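Local coordinates for Asp/Glu-specific dipeptidyl-peptidase (Flavobacterium psychrophilum, PDB 5JXF), which removes dipeptides from the N terminus of oligopeptides as a serine-type peptidase, with strict specificity for aspartate or glutamate at the P1 position, at residues L293-A297 and F391-Y395; F192-N196 and Q561-K566; G354-A360 and M686-H690. One frame throughout, in Å; residues are numbered along the deposited sequence.

Contact 1 (L293-A297 and F391-Y395); sequences LPSFA and FQKYY
F296 and Y395 meet where two helices of the S46 helical domain pack together. F296 is two residues after P294, which holds the N-cap position of helix 295-325. Y395 and its neighbours belong to helix 386-415. The contact is built of apolar and CH-pi packing.

Y395 can be followed from root to tip. Its CB lies 3.9 Å from CB of F296. CG and CD2 still face that same F296 CB. Farther out, the ring lies with one face toward the helix backbone, and CA of A297 sits over this face, near the rim. CE2 approaches CG of P294 at 3.8 Å. CZ has reached CB of A297, and the tip OH stays beside that methyl at 3.6 Å.

The F296 ring lies about one turn back along helix 386-415, toward its N terminus, and presents a face to Q392. CB of Q392 lies 3.6 Å from the ring centroid, 17° off the normal. This is a CH-pi contact. CG of Q392 is anti to its own N (chi1 -177°) and the chain runs on extended, which carries the amide past CE1 and CZ of F296. The amide and ring planes are only 15° apart. CB of F391 reaches CD2 of F296 obliquely at 3.8 Å. An alanine at F296 would take away the ring under CB of Q392, and would probably open a gap there and let the glutamine chain turn more freely.

P294 also faces F391, but the two are modelled too close for details to be trusted. Helix 547-571 also covers this end, with I557 on Y395. In the first turn of helix 295-325, N of A297 bonds to O of P294 at 3.2 Å.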
ATOM      1  N   LEU A 293       7.438 -30.040  -7.735  1.00 72.35           N
ATOM      2  CA  LEU A 293       8.275 -30.372  -6.595  1.00 66.15           C
ATOM      3  C   LEU A 293       7.491 -31.146  -5.546  1.00 71.68           C
ATOM      4  O   LEU A 293       6.266 -31.088  -5.507  1.00 72.90           O
ATOM      5  CB  LEU A 293       8.866 -29.102  -5.982  1.00 60.27           C
ATOM      6  CG  LEU A 293      10.011 -28.457  -6.760  1.00 58.84           C
ATOM      7  CD1 LEU A 293      10.485 -27.190  -6.074  1.00 60.71           C
ATOM      8  CD2 LEU A 293      11.154 -29.439  -6.945  1.00 55.09           C
ATOM      9  N   PRO A 294       8.205 -31.903  -4.707  1.00 74.86           N
ATOM     10  CA  PRO A 294       7.643 -32.543  -3.519  1.00 75.52           C
ATOM     11  C   PRO A 294       7.391 -31.521  -2.425  1.00 73.46           C
ATOM     12  O   PRO A 294       7.931 -30.422  -2.515  1.00 74.09           O
ATOM     13  CB  PRO A 294       8.750 -33.492  -3.099  1.00 75.82           C
ATOM     14  CG  PRO A 294       9.981 -32.721  -3.485  1.00 75.46           C
ATOM     15  CD  PRO A 294       9.641 -32.201  -4.839  1.00 71.13           C
ATOM     16  N   SER A 295       6.615 -31.894  -1.410  1.00 75.00           N
ATOM     17  CA  SER A 295       6.355 -31.043  -0.254  1.00 77.31           C
ATOM     18  C   SER A 295       7.639 -30.523   0.363  1.00 77.43           C
ATOM     19  O   SER A 295       7.734 -29.362   0.768  1.00 72.86           O
ATOM     20  CB  SER A 295       5.572 -31.814   0.817  1.00 85.91           C
ATOM     21  OG  SER A 295       4.246 -32.092   0.406  1.00 91.66           O
ATOM     22  N   PHE A 296       8.627 -31.404   0.434  1.00 80.46           N
ATOM     23  CA  PHE A 296       9.830 -31.148   1.206  1.00 78.98           C
ATOM     24  C   PHE A 296      10.722 -30.114   0.531  1.00 76.24           C
ATOM     25  O   PHE A 296      11.529 -29.449   1.189  1.00 69.20           O
ATOM     26  CB  PHE A 296      10.572 -32.463   1.431  1.00 84.28           C
ATOM     27  CG  PHE A 296       9.660 -33.605   1.789  1.00 87.94           C
ATOM     28  CD1 PHE A 296       9.120 -33.705   3.067  1.00 89.62           C
ATOM     29  CD2 PHE A 296       9.330 -34.572   0.848  1.00 85.11           C
ATOM     30  CE1 PHE A 296       8.275 -34.750   3.402  1.00 88.39           C
ATOM     31  CE2 PHE A 296       8.485 -35.617   1.175  1.00 83.65           C
ATOM     32  CZ  PHE A 296       7.956 -35.706   2.458  1.00 87.11           C
ATOM     33  N   ALA A 297      10.546 -29.963  -0.779  1.00 77.64           N
ATOM     34  CA  ALA A 297      11.299 -28.977  -1.541  1.00 74.87           C
ATOM     35  C   ALA A 297      10.773 -27.589  -1.239  1.00 71.02           C
ATOM     36  O   ALA A 297      11.539 -26.651  -1.021  1.00 74.87           O
ATOM     37  CB  ALA A 297      11.215 -29.270  -3.036  1.00 73.55           C
ATOM     38  N   PHE A 391      12.714 -38.732  -0.706  1.00 84.34           N
ATOM     39  CA  PHE A 391      12.809 -37.281  -0.749  1.00 80.80           C
ATOM     40  C   PHE A 391      12.965 -36.688   0.646  1.00 85.54           C
ATOM     41  O   PHE A 391      13.887 -35.909   0.897  1.00 86.04           O
ATOM     42  CB  PHE A 391      11.581 -36.676  -1.428  1.00 79.68           C
ATOM     43  CG  PHE A 391      11.657 -36.670  -2.926  1.00 79.64           C
ATOM     44  CD1 PHE A 391      12.048 -37.782  -3.629  1.00 91.22           C
ATOM     45  CD2 PHE A 391      11.382 -35.536  -3.624  1.00 81.09           C
ATOM     46  CE1 PHE A 391      12.095 -37.747  -4.999  1.00 90.64           C
ATOM     47  CE2 PHE A 391      11.449 -35.498  -4.988  1.00 81.97           C
ATOM     48  CZ  PHE A 391      11.812 -36.592  -5.676  1.00 81.34           C
ATOM     49  N   GLN A 392      12.066 -37.075   1.546  1.00 83.64           N
ATOM     50  CA  GLN A 392      12.070 -36.556   2.908  1.00 86.71           C
ATOM     51  C   GLN A 392      13.405 -36.846   3.571  1.00 87.17           C
ATOM     52  O   GLN A 392      13.962 -36.001   4.264  1.00 84.67           O
ATOM     53  CB  GLN A 392      10.928 -37.164   3.716  1.00 88.68           C
ATOM     54  CG  GLN A 392      10.818 -36.623   5.121  1.00 95.14           C
ATOM     55  CD  GLN A 392       9.649 -37.214   5.870  1.00101.06           C
ATOM     56  OE1 GLN A 392       9.000 -38.144   5.393  1.00104.40           O
ATOM     57  NE2 GLN A 392       9.371 -36.677   7.052  1.00101.69           N
ATOM     58  N   LYS A 393      13.917 -38.047   3.328  1.00 88.22           N
ATOM     59  CA  LYS A 393      15.227 -38.442   3.817  1.00 84.71           C
ATOM     60  C   LYS A 393      16.314 -37.475   3.364  1.00 85.63           C
ATOM     61  O   LYS A 393      16.954 -36.814   4.185  1.00 84.44           O
ATOM     62  CB  LYS A 393      15.562 -39.855   3.347  1.00 84.95           C
ATOM     63  N   TYR A 394      16.502 -37.379   2.050  1.00 81.33           N
ATOM     64  CA  TYR A 394      17.591 -36.586   1.491  1.00 81.65           C
ATOM     65  C   TYR A 394      17.407 -35.077   1.692  1.00 80.01           C
ATOM     66  O   TYR A 394      18.376 -34.363   1.961  1.00 80.81           O
ATOM     67  CB  TYR A 394      17.761 -36.895   0.002  1.00 88.94           C
ATOM     68  CG  TYR A 394      18.041 -38.355  -0.298  1.00 95.60           C
ATOM     69  CD1 TYR A 394      19.237 -38.952   0.083  1.00 92.57           C
ATOM     70  CD2 TYR A 394      17.118 -39.130  -0.988  1.00 99.90           C
ATOM     71  CE1 TYR A 394      19.492 -40.289  -0.195  1.00 94.22           C
ATOM     72  CE2 TYR A 394      17.362 -40.462  -1.270  1.00 99.64           C
ATOM     73  CZ  TYR A 394      18.548 -41.036  -0.876  1.00 97.59           C
ATOM     74  OH  TYR A 394      18.781 -42.363  -1.169  1.00101.57           O
ATOM     75  N   TYR A 395      16.175 -34.589   1.571  1.00 76.46           N
ATOM     76  CA  TYR A 395      15.927 -33.160   1.747  1.00 79.47           C
ATOM     77  C   TYR A 395      16.231 -32.720   3.175  1.00 85.91           C
ATOM     78  O   TYR A 395      16.698 -31.602   3.403  1.00 88.18           O
ATOM     79  CB  TYR A 395      14.485 -32.805   1.365  1.00 76.40           C
ATOM     80  CG  TYR A 395      14.342 -32.387  -0.084  1.00 78.39           C
ATOM     81  CD1 TYR A 395      14.835 -31.160  -0.525  1.00 77.86           C
ATOM     82  CD2 TYR A 395      13.736 -33.224  -1.019  1.00 76.26           C
ATOM     83  CE1 TYR A 395      14.719 -30.773  -1.856  1.00 71.66           C
ATOM     84  CE2 TYR A 395      13.614 -32.843  -2.350  1.00 71.98           C
ATOM     85  CZ  TYR A 395      14.108 -31.618  -2.756  1.00 69.38           C
ATOM     86  OH  TYR A 395      13.992 -31.228  -4.065  1.00 78.28           O
TER

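Contact 2 (F192-N196 and Q561-K566); sequences FFEGN and QRIYMK
O of R562 accepts two bonds, one from ND2 of N196 at 3.0 Å and one from N of K566 in its own helix. The N196 bond is fairly straight, with 155° at the hydrogen. The other N-H of the same amide goes to O of F193 at 2.9 Å, and that oxygen also takes N of N196. ND2 bridges the loop and the helix, and its two bonds fix the turn of the amide. OD1 of N196 is left facing CB of K566 at 3.2 Å, while NZ of K566 leads away to a salt bridge with E570.

Residues 193-196 form the turn of a beta hairpin between strands 186-192 and 197-214, and its tip lies on helix 547-571. F193, E194 and G195 all have positive phi. A CB on G195 would jam against the preceding carbonyl O and crowd CD of R562.

E194 packs along Q561 and M565, one turn apart on the same side of the helix. The bend at chi2 (-77°) turns its carboxylate along the helix, where CD of E194 lies 3.6 Å from CG of Q561. CG of M565 lies 3.5 Å from O of F193. Its CE touches the F193 ring edge at CD1, 3.9 Å away.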
ATOM      1  N   PHE A 192      14.314 -31.548 -21.088  1.00 54.99           N
ATOM      2  CA  PHE A 192      12.930 -31.307 -20.689  1.00 56.82           C
ATOM      3  C   PHE A 192      12.426 -32.349 -19.683  1.00 60.84           C
ATOM      4  O   PHE A 192      12.905 -33.490 -19.655  1.00 60.81           O
ATOM      5  CB  PHE A 192      12.005 -31.308 -21.913  1.00 55.60           C
ATOM      6  CG  PHE A 192      12.180 -30.125 -22.834  1.00 56.13           C
ATOM      7  CD1 PHE A 192      13.303 -30.007 -23.642  1.00 53.90           C
ATOM      8  CD2 PHE A 192      11.190 -29.146 -22.919  1.00 49.08           C
ATOM      9  CE1 PHE A 192      13.448 -28.919 -24.493  1.00 47.07           C
ATOM     10  CE2 PHE A 192      11.320 -28.057 -23.782  1.00 45.86           C
ATOM     11  CZ  PHE A 192      12.446 -27.937 -24.566  1.00 48.53           C
ATOM     12  N   PHE A 193      11.441 -31.952 -18.880  1.00 54.21           N
ATOM     13  CA  PHE A 193      10.790 -32.848 -17.925  1.00 57.27           C
ATOM     14  C   PHE A 193      11.815 -33.548 -17.042  1.00 67.40           C
ATOM     15  O   PHE A 193      11.706 -34.751 -16.790  1.00 78.58           O
ATOM     16  CB  PHE A 193       9.937 -33.899 -18.650  1.00 64.49           C
ATOM     17  CG  PHE A 193       8.646 -33.369 -19.222  1.00 65.36           C
ATOM     18  CD1 PHE A 193       7.598 -33.010 -18.390  1.00 67.41           C
ATOM     19  CD2 PHE A 193       8.462 -33.285 -20.594  1.00 66.17           C
ATOM     20  CE1 PHE A 193       6.396 -32.543 -18.917  1.00 64.91           C
ATOM     21  CE2 PHE A 193       7.263 -32.818 -21.127  1.00 65.11           C
ATOM     22  CZ  PHE A 193       6.231 -32.442 -20.285  1.00 64.29           C
ATOM     23  N   GLU A 194      12.830 -32.798 -16.617  1.00 65.00           N
ATOM     24  CA  GLU A 194      13.812 -33.270 -15.634  1.00 67.50           C
ATOM     25  C   GLU A 194      14.687 -34.393 -16.184  1.00 70.42           C
ATOM     26  O   GLU A 194      15.391 -35.056 -15.429  1.00 79.11           O
ATOM     27  CB  GLU A 194      13.107 -33.741 -14.355  1.00 75.02           C
ATOM     28  CG  GLU A 194      12.318 -32.647 -13.635  1.00 81.77           C
ATOM     29  CD  GLU A 194      13.202 -31.696 -12.840  1.00 90.08           C
ATOM     30  OE1 GLU A 194      14.428 -31.935 -12.766  1.00 93.24           O
ATOM     31  OE2 GLU A 194      12.666 -30.700 -12.302  1.00 90.17           O
ATOM     32  N   GLY A 195      14.634 -34.606 -17.495  1.00 70.08           N
ATOM     33  CA  GLY A 195      15.484 -35.593 -18.143  1.00 69.68           C
ATOM     34  C   GLY A 195      14.736 -36.681 -18.887  1.00 68.78           C
ATOM     35  O   GLY A 195      15.353 -37.567 -19.492  1.00 70.73           O
ATOM     36  N   ASN A 196      13.408 -36.623 -18.843  1.00 67.15           N
ATOM     37  CA  ASN A 196      12.575 -37.590 -19.554  1.00 74.46           C
ATOM     38  C   ASN A 196      12.485 -37.310 -21.049  1.00 74.51           C
ATOM     39  O   ASN A 196      11.981 -38.128 -21.816  1.00 68.60           O
ATOM     40  CB  ASN A 196      11.168 -37.616 -18.959  1.00 79.54           C
ATOM     41  CG  ASN A 196      11.118 -38.300 -17.613  1.00 81.33           C
ATOM     42  OD1 ASN A 196      11.146 -39.527 -17.530  1.00 84.77           O
ATOM     43  ND2 ASN A 196      11.021 -37.510 -16.547  1.00 82.25           N
ATOM     44  N   GLN A 561      13.935 -36.792  -8.605  1.00 70.57           N
ATOM     45  CA  GLN A 561      13.041 -35.803  -9.208  1.00 73.62           C
ATOM     46  C   GLN A 561      12.725 -36.151 -10.668  1.00 70.53           C
ATOM     47  O   GLN A 561      11.601 -35.960 -11.134  1.00 72.37           O
ATOM     48  CB  GLN A 561      13.662 -34.404  -9.110  1.00 72.18           C
ATOM     49  CG  GLN A 561      12.794 -33.286  -9.652  1.00 69.52           C
ATOM     50  CD  GLN A 561      11.433 -33.231  -8.996  1.00 74.06           C
ATOM     51  OE1 GLN A 561      11.325 -33.034  -7.782  1.00 80.55           O
ATOM     52  NE2 GLN A 561      10.383 -33.400  -9.795  1.00 70.80           N
ATOM     53  N   ARG A 562      13.722 -36.670 -11.380  1.00 69.59           N
ATOM     54  CA  ARG A 562      13.513 -37.157 -12.739  1.00 70.23           C
ATOM     55  C   ARG A 562      12.424 -38.233 -12.777  1.00 74.01           C
ATOM     56  O   ARG A 562      11.575 -38.232 -13.672  1.00 73.72           O
ATOM     57  CB  ARG A 562      14.821 -37.700 -13.324  1.00 74.96           C
ATOM     58  CG  ARG A 562      14.682 -38.328 -14.709  1.00 71.36           C
ATOM     59  CD  ARG A 562      16.035 -38.676 -15.320  1.00 75.76           C
ATOM     60  NE  ARG A 562      16.658 -39.825 -14.663  1.00 84.20           N
ATOM     61  CZ  ARG A 562      17.655 -39.738 -13.789  1.00 86.58           C
ATOM     62  NH1 ARG A 562      18.154 -38.552 -13.473  1.00 91.13           N
ATOM     63  NH2 ARG A 562      18.159 -40.831 -13.231  1.00 87.21           N
ATOM     64  N   ILE A 563      12.449 -39.138 -11.796  1.00 79.07           N
ATOM     65  CA  ILE A 563      11.491 -40.244 -11.734  1.00 80.22           C
ATOM     66  C   ILE A 563      10.126 -39.769 -11.253  1.00 80.66           C
ATOM     67  O   ILE A 563       9.085 -40.217 -11.744  1.00 82.32           O
ATOM     68  CB  ILE A 563      11.985 -41.359 -10.806  1.00 89.52           C
ATOM     69  CG1 ILE A 563      13.282 -41.958 -11.341  1.00 93.88           C
ATOM     70  CG2 ILE A 563      10.930 -42.450 -10.646  1.00 92.61           C
ATOM     71  CD1 ILE A 563      13.837 -43.047 -10.453  1.00 94.78           C
ATOM     72  N   TYR A 564      10.143 -38.857 -10.288  1.00 75.96           N
ATOM     73  CA  TYR A 564       8.922 -38.257  -9.774  1.00 76.73           C
ATOM     74  C   TYR A 564       8.162 -37.579 -10.915  1.00 79.10           C
ATOM     75  O   TYR A 564       6.934 -37.669 -10.993  1.00 80.94           O
ATOM     76  CB  TYR A 564       9.251 -37.256  -8.661  1.00 78.97           C
ATOM     77  CG  TYR A 564       8.059 -36.762  -7.872  1.00 81.17           C
ATOM     78  CD1 TYR A 564       6.889 -37.509  -7.781  1.00 82.23           C
ATOM     79  CD2 TYR A 564       8.101 -35.533  -7.229  1.00 82.14           C
ATOM     80  CE1 TYR A 564       5.802 -37.047  -7.063  1.00 84.42           C
ATOM     81  CE2 TYR A 564       7.025 -35.058  -6.513  1.00 81.58           C
ATOM     82  CZ  TYR A 564       5.875 -35.813  -6.432  1.00 85.26           C
ATOM     83  OH  TYR A 564       4.807 -35.329  -5.711  1.00 84.10           O
ATOM     84  N   MET A 565       8.904 -36.917 -11.802  1.00 72.87           N
ATOM     85  CA  MET A 565       8.322 -36.237 -12.961  1.00 71.94           C
ATOM     86  C   MET A 565       7.638 -37.237 -13.891  1.00 68.96           C
ATOM     87  O   MET A 565       6.475 -37.065 -14.260  1.00 71.53           O
ATOM     88  CB  MET A 565       9.404 -35.460 -13.720  1.00 74.25           C
ATOM     89  CG  MET A 565       8.890 -34.488 -14.786  1.00 67.14           C
ATOM     90  SD  MET A 565       7.875 -33.161 -14.091  1.00 77.53           S
ATOM     91  CE  MET A 565       6.276 -33.560 -14.792  1.00 55.77           C
ATOM     92  N   LYS A 566       8.369 -38.289 -14.248  1.00 68.15           N
ATOM     93  CA  LYS A 566       7.843 -39.357 -15.101  1.00 76.98           C
ATOM     94  C   LYS A 566       6.610 -40.013 -14.491  1.00 81.07           C
ATOM     95  O   LYS A 566       5.661 -40.357 -15.196  1.00 80.60           O
ATOM     96  CB  LYS A 566       8.926 -40.408 -15.358  1.00 79.03           C
ATOM     97  CG  LYS A 566       8.478 -41.625 -16.159  1.00 85.85           C
ATOM     98  CD  LYS A 566       9.641 -42.600 -16.344  1.00 89.59           C
ATOM     99  CE  LYS A 566       9.174 -43.983 -16.762  1.00 87.90           C
ATOM    100  NZ  LYS A 566       8.461 -43.970 -18.067  1.00 87.83           N
TER

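Contact 3 (G354-A360 and M686-H690); sequences GLKKSNA and MSDIH
M686 reaches across to the end of helix 328-357, and L355 meets it obliquely. CG of M686 stands between its N and carbonyl carbon (chi1 63°), and the chain bends at chi3. CD2 of L355 lies 3.5 Å from CE of M686. OG of S358 donates to O of G354 at 2.5 Å, a doubtfully short bond, and CE of M686 lies against both oxygens. SD passes beside the backbone of G354, where a CB would be tight.

L355 crosses I689 at about a right angle, with CD2 of L355 3.7 Å from CG2 of I689. The H690 ring has CE of M686 at its edge, in plane. ND1 of H690 is buried without a partner in the model; OG of S358 is 3.9 Å from it.

The helix ends in a Schellman motif. N359 takes positive phi, N of A360 bonds to O of L355 at 2.9 Å, and N of N359 to O of K356. OD1 of N359 caps N of G362 in helix 360-375.

Segment 686-690 lies in the loop between strands 673-680 and 698-702. S687 points away from the helix and its OG bonds to R680, the probable P1-specificity residue. The M686 side chain lies about 11 Å from the bound aspartic acid. O of M686 holds the turn by accepting N of I689 and N of H690 from opposite faces of its plane.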
ATOM      1  N   GLY A 354       3.720 -15.675  -0.679  1.00 61.38           N
ATOM      2  CA  GLY A 354       2.629 -16.353  -1.365  1.00 56.31           C
ATOM      3  C   GLY A 354       2.535 -17.851  -1.114  1.00 65.74           C
ATOM      4  O   GLY A 354       1.443 -18.417  -1.119  1.00 55.47           O
ATOM      5  N   LEU A 355       3.678 -18.510  -0.931  1.00 67.57           N
ATOM      6  CA  LEU A 355       3.696 -19.946  -0.648  1.00 66.05           C
ATOM      7  C   LEU A 355       3.124 -20.251   0.739  1.00 69.59           C
ATOM      8  O   LEU A 355       2.410 -21.237   0.927  1.00 74.31           O
ATOM      9  CB  LEU A 355       5.123 -20.504  -0.755  1.00 64.66           C
ATOM     10  CG  LEU A 355       5.729 -20.532  -2.163  1.00 60.19           C
ATOM     11  CD1 LEU A 355       7.207 -20.857  -2.115  1.00 60.13           C
ATOM     12  CD2 LEU A 355       4.982 -21.516  -3.023  1.00 56.24           C
ATOM     13  N   LYS A 356       3.456 -19.411   1.710  1.00 63.79           N
ATOM     14  CA  LYS A 356       2.909 -19.566   3.049  1.00 74.32           C
ATOM     15  C   LYS A 356       1.419 -19.270   3.023  1.00 77.22           C
ATOM     16  O   LYS A 356       0.605 -20.119   3.368  1.00 78.87           O
ATOM     17  CB  LYS A 356       3.616 -18.641   4.032  1.00 77.63           C
ATOM     18  CG  LYS A 356       5.039 -19.047   4.376  1.00 77.63           C
ATOM     19  CD  LYS A 356       5.764 -17.850   4.946  1.00 82.88           C
ATOM     20  CE  LYS A 356       7.136 -18.201   5.467  1.00 89.40           C
ATOM     21  NZ  LYS A 356       7.772 -17.027   6.132  1.00 97.22           N
ATOM     22  N   LYS A 357       1.082 -18.064   2.578  1.00 79.08           N
ATOM     23  CA  LYS A 357      -0.297 -17.577   2.538  1.00 81.85           C
ATOM     24  C   LYS A 357      -1.260 -18.559   1.873  1.00 80.17           C
ATOM     25  O   LYS A 357      -2.400 -18.713   2.312  1.00 85.89           O
ATOM     26  CB  LYS A 357      -0.352 -16.223   1.817  1.00 76.75           C
ATOM     27  CG  LYS A 357      -1.746 -15.650   1.668  1.00 80.69           C
ATOM     28  CD  LYS A 357      -1.720 -14.229   1.122  1.00 83.07           C
ATOM     29  CE  LYS A 357      -3.096 -13.580   1.226  1.00 88.65           C
ATOM     30  NZ  LYS A 357      -4.157 -14.433   0.615  1.00 94.65           N
ATOM     31  N   SER A 358      -0.788 -19.237   0.829  1.00 67.31           N
ATOM     32  CA  SER A 358      -1.628 -20.147   0.053  1.00 72.60           C
ATOM     33  C   SER A 358      -1.505 -21.577   0.557  1.00 79.74           C
ATOM     34  O   SER A 358      -2.202 -22.473   0.072  1.00 85.06           O
ATOM     35  CB  SER A 358      -1.255 -20.091  -1.433  1.00 72.25           C
ATOM     36  OG  SER A 358       0.100 -20.455  -1.622  1.00 70.58           O
ATOM     37  N   ASN A 359      -0.613 -21.765   1.529  1.00 75.81           N
ATOM     38  CA  ASN A 359      -0.268 -23.074   2.088  1.00 80.28           C
ATOM     39  C   ASN A 359       0.078 -24.076   0.981  1.00 82.46           C
ATOM     40  O   ASN A 359      -0.558 -25.119   0.835  1.00 89.76           O
ATOM     41  CB  ASN A 359      -1.410 -23.595   2.977  1.00 83.48           C
ATOM     42  CG  ASN A 359      -1.154 -24.996   3.508  1.00 93.03           C
ATOM     43  OD1 ASN A 359      -0.016 -25.351   3.829  1.00 96.71           O
ATOM     44  ND2 ASN A 359      -2.211 -25.798   3.607  1.00 92.00           N
ATOM     45  N   ALA A 360       1.085 -23.743   0.183  1.00 80.54           N
ATOM     46  CA  ALA A 360       1.473 -24.614  -0.914  1.00 75.16           C
ATOM     47  C   ALA A 360       1.939 -25.947  -0.354  1.00 71.11           C
ATOM     48  O   ALA A 360       1.669 -27.002  -0.925  1.00 64.43           O
ATOM     49  CB  ALA A 360       2.558 -23.970  -1.758  1.00 75.42           C
ATOM     50  N   MET A 686       5.064 -16.271  -6.554  1.00 57.47           N
ATOM     51  CA  MET A 686       5.224 -17.674  -6.216  1.00 57.36           C
ATOM     52  C   MET A 686       5.064 -18.604  -7.415  1.00 44.62           C
ATOM     53  O   MET A 686       5.257 -19.818  -7.293  1.00 51.38           O
ATOM     54  CB  MET A 686       4.190 -18.064  -5.172  1.00 59.70           C
ATOM     55  CG  MET A 686       2.785 -17.901  -5.734  1.00 66.27           C
ATOM     56  SD  MET A 686       1.482 -18.281  -4.573  1.00 69.47           S
ATOM     57  CE  MET A 686       2.023 -19.879  -4.030  1.00 78.93           C
ATOM     58  N   SER A 687       4.704 -18.050  -8.563  1.00 42.23           N
ATOM     59  CA  SER A 687       4.159 -18.887  -9.642  1.00 47.44           C
ATOM     60  C   SER A 687       5.116 -19.903 -10.280  1.00 49.66           C
ATOM     61  O   SER A 687       4.662 -20.742 -11.038  1.00 59.12           O
ATOM     62  CB  SER A 687       3.572 -18.006 -10.729  1.00 44.41           C
ATOM     63  OG  SER A 687       4.517 -17.057 -11.188  1.00 53.69           O
ATOM     64  N   ASP A 688       6.410 -19.842  -9.971  1.00 51.61           N
ATOM     65  CA  ASP A 688       7.369 -20.862 -10.435  1.00 50.12           C
ATOM     66  C   ASP A 688       7.221 -22.168  -9.668  1.00 57.28           C
ATOM     67  O   ASP A 688       7.711 -23.218 -10.096  1.00 54.70           O
ATOM     68  CB  ASP A 688       8.815 -20.400 -10.260  1.00 52.52           C
ATOM     69  CG  ASP A 688       9.188 -19.242 -11.150  1.00 58.63           C
ATOM     70  OD1 ASP A 688       8.329 -18.748 -11.918  1.00 61.59           O
ATOM     71  OD2 ASP A 688      10.358 -18.815 -11.050  1.00 59.46           O
ATOM     72  N   ILE A 689       6.592 -22.079  -8.500  1.00 53.00           N
ATOM     73  CA  ILE A 689       6.488 -23.201  -7.562  1.00 53.08           C
ATOM     74  C   ILE A 689       5.027 -23.637  -7.436  1.00 56.09           C
ATOM     75  O   ILE A 689       4.723 -24.821  -7.340  1.00 58.50           O
ATOM     76  CB  ILE A 689       7.053 -22.806  -6.174  1.00 54.12           C
ATOM     77  CG1 ILE A 689       8.513 -22.362  -6.306  1.00 56.01           C
ATOM     78  CG2 ILE A 689       6.877 -23.934  -5.150  1.00 49.76           C
ATOM     79  CD1 ILE A 689       9.430 -23.432  -6.864  1.00 62.55           C
ATOM     80  N   HIS A 690       4.129 -22.653  -7.453  1.00 56.48           N
ATOM     81  CA  HIS A 690       2.693 -22.911  -7.381  1.00 62.26           C
ATOM     82  C   HIS A 690       1.943 -21.845  -8.162  1.00 63.96           C
ATOM     83  O   HIS A 690       2.066 -20.656  -7.866  1.00 66.90           O
ATOM     84  CB  HIS A 690       2.215 -22.934  -5.925  1.00 66.38           C
ATOM     85  CG  HIS A 690       0.736 -23.128  -5.770  1.00 75.59           C
ATOM     86  ND1 HIS A 690      -0.057 -22.254  -5.059  1.00 72.25           N
ATOM     87  CD2 HIS A 690      -0.090 -24.104  -6.217  1.00 81.49           C
ATOM     88  CE1 HIS A 690      -1.309 -22.677  -5.080  1.00 74.91           C
ATOM     89  NE2 HIS A 690      -1.355 -23.801  -5.772  1.00 78.53           N
TER

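Contact 2 opens first along the chain, at 192-196, around a hairpin turn. Next comes 293-297, the start of contact 1, then 354-360, the start of contact 3. Contact 1 closes first, at 391-395, over a mostly helical stretch with no strand. Contact 2 closes at 561-566, so its loop encloses contact 1. Contact 3 closes last, at 686-690, and its loop crosses both others. Contact 1 joins two helices of the helical domain. Contact 2 ties that domain to the N-terminal beta sheet, and contact 3 ties it to the loop between strands 673-680 and 698-702. Q561 packs against P294 and F391, linking contacts 1 and 2. L293 meets I689, linking contacts 1 and 3.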